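Local coordinates for protein possible translation initiation inhibitor (Rhodopseudomonas palustris, PDB 3LME) that is of unknown function but belongs to the YjgF-like family of small alpha/beta proteins and assembles as a trimer, at residues Val29-Met34 against Asp57-Ala62; Gly33-Asp38 against Ile119-Gly124. The protein carries 1 engineered substitution. All coordinates share one frame; numbering follows the deposited sequence.

Contact 1: Val29-Met34 against Asp57-Ala62; sequences VFIGGM and DNMLAA
I31 lays its two apolar branches against the methyl of A62. Its CB points to the helix, and two torsions bring both arms to the same methyl: chi1 at -53° sets CG2 anti to the backbone N, and chi2 at -62° turns CD1 in beside it. I31 CD1 is 3.7 Å from A62 CB, and I31 CG2 is 3.8 Å from that carbon. CG2 also meets M59, about one turn earlier in the helix, with I31 CG2 4.1 Å from M59 CG. Within the sheet I31 also packs on F126 of strand 120-127. Its carbonyl oxygen is taken by R75 of the second subunit.

This is the helix-on-sheet layer of the YjgF-like fold, in which helices cover one face of a mixed sheet and the other face turns to neighbouring subunits. Here the 57-62 segment of helix 48-64 runs nearly antiparallel to the strand segment at 164°, and the two axes come within 8.5 Å. No hydrogen bond spans the buried interface, which rests on apolar packing.

Through G32 and G33 the chain departs from the regular strand alternation, since I31 and M34, three residues apart, both send their CB atoms to the helix. M34 then crosses the helix face with its whole length. M34 CG sits over the helix backbone, 3.6 Å from M59 CA, while M34 CB faces M59 CB at 4.1 Å. A bend at chi2 carries the sulfur past N58, with M34 SD 4.1 Å from N58 CB, and points the terminal methyl on along the helix, where M34 CE lies 4.0 Å from A62 CB. A62 is therefore met by I31 and M34 together. M59 contributes only its inner part here, its thioether leading off toward strand 120-127, where M59 packs on I122.

Contact 2: Gly33-Asp38 against Ile119-Gly124; sequences GMHGTD and IAEIDG. Engineered in segment 33-38: H35 (natural residue Arg).
Two neighbouring antiparallel strands of the central YjgF-like sheet, 28-35 and 120-127, meet here near one end of their pairing, beside the boundary with the second subunit. M34 and I122 form the hydrogen-bonded pair. M34 N gives its hydrogen to I122 O over 3.1 Å at 166°, and I122 N returns one to M34 O over 3.0 Å at 152°. Two CA-H...O contacts accompany them: G33 CA lies 3.4 Å from I122 O, and E121 CA is 3.3 Å from M34 O. On the helix-facing side of the pair, M34 CB and I122 CG2 touch at 4.1 Å, and I122 runs on to M55 and F56 of helix 48-64.

The other face carries E121 and H35, the latter an engineered residue replacing arginine. The extended E121 chain passes beside the M34 carbonyl oxygen, CG next to M34 O, and OE1 ends near G33 CA; OE2 takes a weak bond from the backbone N of D115. D123 brings OD1 beside the same glycine, 3.4 Å from G33 CA. H35 CB rests 3.2 Å from A120 O, and H35 CG sits between its backbone N and carbonyl carbon (chi1 49°). CD2 is the ring atom toward the E121 carboxylate, H35 CD2 to E121 CD being 4.3 Å, while ND1, farther from it, hydrogen-bonds to D118 OD2. Beyond H35 the chain leaves the sheet through an inverse gamma turn centred on G36.

T107 of the second subunit packs against E121 and D123, and the backbone of G33 bonds to that subunit too. The carboxylates of E121 and D123 thus gather by G33, and a long, weak ion pair from D123 to R75 of the second subunit would partly offset their charge.

Contacts 1 and 2 share G33 and M34, and their centres lie about 8 Å apart. M34 joins them directly: its backbone belongs to the strand pairing of contact 2 while its side chain fills the helix interface of contact 1. The sheet ties them again where I31 N of contact 1 approaches G124 O of contact 2 at 2.9 Å, a probable hydrogen bond, and helix 48-64 adds a packing contact, M59 SD 3.6 Å from G124 CA. Helix 48-64 therefore rests on both strands. Both contacts also reach the second subunit, R75 of which bonds to I31 O and makes a weak, long ion pair with D123. In YjgF-like relatives, clefts between subunits form the ligand pockets.

Contact 1: Val29-Met34 against Asp57-Ala62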
ATOM      1  N   VAL A  29     -11.385   3.858   7.207  1.00 45.11           N
ATOM      2  CA  VAL A  29     -12.061   2.937   6.307  1.00 44.27           C
ATOM      3  C   VAL A  29     -11.134   2.470   5.184  1.00 44.24           C
ATOM      4  O   VAL A  29     -10.620   3.291   4.395  1.00 44.27           O
ATOM      5  CB  VAL A  29     -13.278   3.590   5.711  1.00 44.45           C
ATOM      6  CG1 VAL A  29     -13.882   2.701   4.626  1.00 44.07           C
ATOM      7  CG2 VAL A  29     -14.285   3.899   6.826  1.00 44.36           C
ATOM      8  N   PHE A  30     -10.928   1.151   5.120  1.00 43.45           N
ATOM      9  CA  PHE A  30     -10.005   0.551   4.169  1.00 42.81           C
ATOM     10  C   PHE A  30     -10.781  -0.139   3.079  1.00 42.53           C
ATOM     11  O   PHE A  30     -11.422  -1.128   3.319  1.00 42.99           O
ATOM     12  CB  PHE A  30      -9.096  -0.472   4.864  1.00 42.92           C
ATOM     13  CG  PHE A  30      -8.201   0.124   5.940  1.00 42.75           C
ATOM     14  CD1 PHE A  30      -6.858   0.343   5.698  1.00 42.49           C
ATOM     15  CD2 PHE A  30      -8.713   0.458   7.191  1.00 41.55           C
ATOM     16  CE1 PHE A  30      -6.034   0.885   6.688  1.00 43.59           C
ATOM     17  CE2 PHE A  30      -7.910   1.000   8.173  1.00 41.61           C
ATOM     18  CZ  PHE A  30      -6.565   1.214   7.925  1.00 42.71           C
ATOM     19  N   ILE A  31     -10.721   0.372   1.872  1.00 42.04           N
ATOM     20  CA  ILE A  31     -11.399  -0.284   0.796  1.00 42.24           C
ATOM     21  C   ILE A  31     -10.457  -1.266   0.079  1.00 42.68           C
ATOM     22  O   ILE A  31      -9.317  -0.915  -0.267  1.00 43.13           O
ATOM     23  CB  ILE A  31     -11.992   0.758  -0.166  1.00 41.97           C
ATOM     24  CG1 ILE A  31     -12.864   1.756   0.606  1.00 42.42           C
ATOM     25  CG2 ILE A  31     -12.773   0.089  -1.264  1.00 41.37           C
ATOM     26  CD1 ILE A  31     -14.110   1.152   1.337  1.00 42.08           C
ATOM     27  N   GLY A  32     -10.924  -2.495  -0.138  1.00 42.83           N
ATOM     28  CA  GLY A  32     -10.164  -3.477  -0.930  1.00 43.29           C
ATOM     29  C   GLY A  32      -9.981  -3.039  -2.376  1.00 43.77           C
ATOM     30  O   GLY A  32     -10.592  -2.062  -2.830  1.00 44.53           O
ATOM     31  N   GLY A  33      -9.128  -3.744  -3.106  1.00 43.90           N
ATOM     32  CA  GLY A  33      -8.855  -3.387  -4.485  1.00 43.94           C
ATOM     33  C   GLY A  33     -10.134  -3.390  -5.288  1.00 44.41           C
ATOM     34  O   GLY A  33     -10.897  -4.359  -5.238  1.00 44.84           O
ATOM     35  N   MET A  34     -10.363  -2.291  -6.005  1.00 44.30           N
ATOM     36  CA  MET A  34     -11.522  -2.102  -6.853  1.00 44.35           C
ATOM     37  C   MET A  34     -11.121  -1.982  -8.309  1.00 45.67           C
ATOM     38  O   MET A  34     -10.083  -1.408  -8.632  1.00 46.25           O
ATOM     39  CB  MET A  34     -12.239  -0.825  -6.448  1.00 43.68           C
ATOM     40  CG  MET A  34     -13.085  -0.976  -5.173  1.00 42.24           C
ATOM     41  SD  MET A  34     -14.340  -2.250  -5.269  1.00 34.05           S
ATOM     42  CE  MET A  34     -14.635  -2.368  -3.543  1.00 38.53           C
ATOM     43  N   ASP A  57     -15.929   5.026  -9.082  1.00 43.21           N
ATOM     44  CA  ASP A  57     -17.280   4.922  -8.552  1.00 43.73           C
ATOM     45  C   ASP A  57     -17.442   3.657  -7.673  1.00 43.96           C
ATOM     46  O   ASP A  57     -18.006   3.734  -6.569  1.00 44.87           O
ATOM     47  CB  ASP A  57     -18.315   4.923  -9.676  1.00 44.17           C
ATOM     48  CG  ASP A  57     -18.432   6.279 -10.420  1.00 47.26           C
ATOM     49  OD1 ASP A  57     -17.968   7.350  -9.943  1.00 49.35           O
ATOM     50  OD2 ASP A  57     -19.039   6.265 -11.516  1.00 49.82           O
ATOM     51  N   ASN A  58     -16.964   2.497  -8.125  1.00 42.87           N
ATOM     52  CA  ASN A  58     -17.069   1.335  -7.273  1.00 42.50           C
ATOM     53  C   ASN A  58     -16.402   1.568  -5.920  1.00 42.36           C
ATOM     54  O   ASN A  58     -16.967   1.205  -4.885  1.00 42.78           O
ATOM     55  CB  ASN A  58     -16.446   0.104  -7.912  1.00 43.32           C
ATOM     56  CG  ASN A  58     -17.289  -0.495  -8.997  1.00 43.55           C
ATOM     57  OD1 ASN A  58     -16.788  -1.204  -9.853  1.00 46.24           O
ATOM     58  ND2 ASN A  58     -18.567  -0.235  -8.967  1.00 48.18           N
ATOM     59  N   MET A  59     -15.189   2.138  -5.937  1.00 41.73           N
ATOM     60  CA  MET A  59     -14.387   2.357  -4.723  1.00 40.43           C
ATOM     61  C   MET A  59     -15.197   3.296  -3.828  1.00 41.31           C
ATOM     62  O   MET A  59     -15.392   2.993  -2.630  1.00 41.51           O
ATOM     63  CB  MET A  59     -12.976   2.929  -5.047  1.00 39.38           C
ATOM     64  CG  MET A  59     -12.058   3.224  -3.830  1.00 35.57           C
ATOM     65  SD  MET A  59     -10.589   4.287  -4.045  1.00 28.65           S
ATOM     66  CE  MET A  59     -11.278   5.820  -4.674  1.00 28.14           C
ATOM     67  N   LEU A  60     -15.698   4.400  -4.415  1.00 41.13           N
ATOM     68  CA  LEU A  60     -16.397   5.450  -3.639  1.00 41.27           C
ATOM     69  C   LEU A  60     -17.708   4.973  -3.011  1.00 41.77           C
ATOM     70  O   LEU A  60     -18.084   5.439  -1.946  1.00 42.08           O
ATOM     71  CB  LEU A  60     -16.591   6.742  -4.448  1.00 40.24           C
ATOM     72  CG  LEU A  60     -15.279   7.518  -4.650  1.00 39.28           C
ATOM     73  CD1 LEU A  60     -15.391   8.545  -5.740  1.00 35.98           C
ATOM     74  CD2 LEU A  60     -14.696   8.147  -3.328  1.00 37.37           C
ATOM     75  N   ALA A  61     -18.370   4.030  -3.676  1.00 42.21           N
ATOM     76  CA  ALA A  61     -19.567   3.393  -3.162  1.00 42.94           C
ATOM     77  C   ALA A  61     -19.248   2.543  -1.933  1.00 43.54           C
ATOM     78  O   ALA A  61     -19.935   2.599  -0.919  1.00 43.88           O
ATOM     79  CB  ALA A  61     -20.226   2.554  -4.238  1.00 41.87           C
ATOM     80  N   ALA A  62     -18.213   1.736  -2.021  1.00 44.74           N
ATOM     81  CA  ALA A  62     -17.819   0.973  -0.863  1.00 45.64           C
ATOM     82  C   ALA A  62     -17.538   1.975   0.256  1.00 46.61           C
ATOM     83  O   ALA A  62     -18.006   1.788   1.379  1.00 47.05           O
ATOM     84  CB  ALA A  62     -16.616   0.113  -1.170  1.00 45.07           C
TER

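Contact 2: Gly33-Asp38 against Ile119-Gly124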
ATOM      1  N   GLY A  33      -9.128  -3.744  -3.106  1.00 43.90           N
ATOM      2  CA  GLY A  33      -8.855  -3.387  -4.485  1.00 43.94           C
ATOM      3  C   GLY A  33     -10.134  -3.390  -5.288  1.00 44.41           C
ATOM      4  O   GLY A  33     -10.897  -4.359  -5.238  1.00 44.84           O
ATOM      5  N   MET A  34     -10.363  -2.291  -6.005  1.00 44.30           N
ATOM      6  CA  MET A  34     -11.522  -2.102  -6.853  1.00 44.35           C
ATOM      7  C   MET A  34     -11.121  -1.982  -8.309  1.00 45.67           C
ATOM      8  O   MET A  34     -10.083  -1.408  -8.632  1.00 46.25           O
ATOM      9  CB  MET A  34     -12.239  -0.825  -6.448  1.00 43.68           C
ATOM     10  CG  MET A  34     -13.085  -0.976  -5.173  1.00 42.24           C
ATOM     11  SD  MET A  34     -14.340  -2.250  -5.269  1.00 34.05           S
ATOM     12  CE  MET A  34     -14.635  -2.368  -3.543  1.00 38.53           C
ATOM     13  N   HIS A  35     -11.919  -2.537  -9.209  1.00 47.12           N
ATOM     14  CA  HIS A  35     -11.705  -2.208 -10.608  1.00 48.80           C
ATOM     15  C   HIS A  35     -12.989  -1.919 -11.341  1.00 48.45           C
ATOM     16  O   HIS A  35     -14.064  -1.961 -10.740  1.00 49.05           O
ATOM     17  CB  HIS A  35     -10.764  -3.185 -11.335  1.00 49.92           C
ATOM     18  CG  HIS A  35     -11.103  -4.617 -11.141  1.00 55.66           C
ATOM     19  ND1 HIS A  35     -11.767  -5.358 -12.099  1.00 61.81           N
ATOM     20  CD2 HIS A  35     -10.871  -5.457 -10.104  1.00 62.00           C
ATOM     21  CE1 HIS A  35     -11.947  -6.592 -11.655  1.00 65.12           C
ATOM     22  NE2 HIS A  35     -11.422  -6.677 -10.443  1.00 67.32           N
ATOM     23  N   GLY A  36     -12.874  -1.589 -12.624  1.00 48.33           N
ATOM     24  CA  GLY A  36     -13.977  -1.029 -13.413  1.00 47.73           C
ATOM     25  C   GLY A  36     -14.999  -2.041 -13.884  1.00 47.77           C
ATOM     26  O   GLY A  36     -15.396  -2.031 -15.053  1.00 47.54           O
ATOM     27  N   THR A  37     -15.439  -2.913 -12.978  1.00 47.73           N
ATOM     28  CA  THR A  37     -16.503  -3.862 -13.284  1.00 47.91           C
ATOM     29  C   THR A  37     -17.863  -3.274 -12.950  1.00 48.07           C
ATOM     30  O   THR A  37     -17.962  -2.390 -12.098  1.00 48.13           O
ATOM     31  CB  THR A  37     -16.390  -5.114 -12.444  1.00 47.92           C
ATOM     32  OG1 THR A  37     -16.361  -4.729 -11.068  1.00 47.02           O
ATOM     33  CG2 THR A  37     -15.153  -5.885 -12.804  1.00 48.53           C
ATOM     34  N   ASP A  38     -18.892  -3.787 -13.631  1.00 47.72           N
ATOM     35  CA  ASP A  38     -20.285  -3.479 -13.362  1.00 47.73           C
ATOM     36  C   ASP A  38     -20.692  -4.272 -12.154  1.00 46.93           C
ATOM     37  O   ASP A  38     -20.516  -5.480 -12.140  1.00 46.63           O
ATOM     38  CB  ASP A  38     -21.133  -3.911 -14.579  1.00 48.94           C
ATOM     39  CG  ASP A  38     -22.661  -3.743 -14.375  1.00 51.08           C
ATOM     40  OD1 ASP A  38     -23.201  -4.099 -13.297  1.00 52.44           O
ATOM     41  OD2 ASP A  38     -23.320  -3.268 -15.332  1.00 53.10           O
ATOM     42  N   ILE A 119      -7.251  -3.063 -16.906  1.00 55.59           N
ATOM     43  CA  ILE A 119      -6.237  -2.036 -17.105  1.00 53.70           C
ATOM     44  C   ILE A 119      -5.868  -1.206 -15.869  1.00 52.34           C
ATOM     45  O   ILE A 119      -4.903  -0.467 -15.897  1.00 52.61           O
ATOM     46  CB  ILE A 119      -6.623  -1.082 -18.240  1.00 53.65           C
ATOM     47  CG1 ILE A 119      -7.742  -0.124 -17.804  1.00 53.79           C
ATOM     48  CG2 ILE A 119      -6.981  -1.874 -19.470  1.00 53.87           C
ATOM     49  CD1 ILE A 119      -8.105   0.887 -18.861  1.00 53.88           C
ATOM     50  N   ALA A 120      -6.620  -1.321 -14.791  1.00 50.62           N
ATOM     51  CA  ALA A 120      -6.414  -0.470 -13.633  1.00 49.76           C
ATOM     52  C   ALA A 120      -7.126  -1.037 -12.424  1.00 49.63           C
ATOM     53  O   ALA A 120      -8.257  -1.515 -12.525  1.00 49.89           O
ATOM     54  CB  ALA A 120      -6.887   0.950 -13.904  1.00 49.08           C
ATOM     55  N   GLU A 121      -6.457  -0.981 -11.283  1.00 49.17           N
ATOM     56  CA  GLU A 121      -7.061  -1.372 -10.030  1.00 49.63           C
ATOM     57  C   GLU A 121      -6.632  -0.327  -9.003  1.00 49.53           C
ATOM     58  O   GLU A 121      -5.549   0.245  -9.134  1.00 49.50           O
ATOM     59  CB  GLU A 121      -6.564  -2.754  -9.655  1.00 49.53           C
ATOM     60  CG  GLU A 121      -7.231  -3.371  -8.451  1.00 51.74           C
ATOM     61  CD  GLU A 121      -6.976  -4.862  -8.370  1.00 54.82           C
ATOM     62  OE1 GLU A 121      -7.248  -5.456  -7.311  1.00 57.34           O
ATOM     63  OE2 GLU A 121      -6.506  -5.454  -9.372  1.00 55.21           O
ATOM     64  N   ILE A 122      -7.481  -0.054  -8.011  1.00 49.16           N
ATOM     65  CA  ILE A 122      -7.191   1.029  -7.076  1.00 49.42           C
ATOM     66  C   ILE A 122      -7.384   0.611  -5.641  1.00 48.68           C
ATOM     67  O   ILE A 122      -8.258  -0.168  -5.366  1.00 48.69           O
ATOM     68  CB  ILE A 122      -7.984   2.348  -7.410  1.00 49.88           C
ATOM     69  CG1 ILE A 122      -7.563   3.506  -6.492  1.00 49.64           C
ATOM     70  CG2 ILE A 122      -9.500   2.159  -7.284  1.00 51.73           C
ATOM     71  CD1 ILE A 122      -7.911   4.878  -7.025  1.00 47.50           C
ATOM     72  N   ASP A 123      -6.540   1.126  -4.752  1.00 48.87           N
ATOM     73  CA  ASP A 123      -6.647   0.941  -3.296  1.00 49.33           C
ATOM     74  C   ASP A 123      -6.919   2.259  -2.597  1.00 48.30           C
ATOM     75  O   ASP A 123      -6.140   3.199  -2.730  1.00 48.85           O
ATOM     76  CB  ASP A 123      -5.349   0.412  -2.724  1.00 50.15           C
ATOM     77  CG  ASP A 123      -5.138  -1.031  -3.020  1.00 54.45           C
ATOM     78  OD1 ASP A 123      -6.072  -1.655  -3.587  1.00 57.77           O
ATOM     79  OD2 ASP A 123      -4.035  -1.538  -2.681  1.00 58.22           O
ATOM     80  N   GLY A 124      -8.003   2.320  -1.834  1.00 46.93           N
ATOM     81  CA  GLY A 124      -8.419   3.555  -1.222  1.00 45.10           C
ATOM     82  C   GLY A 124      -8.488   3.363   0.255  1.00 44.36           C
ATOM     83  O   GLY A 124      -8.965   2.328   0.714  1.00 44.66           O
TER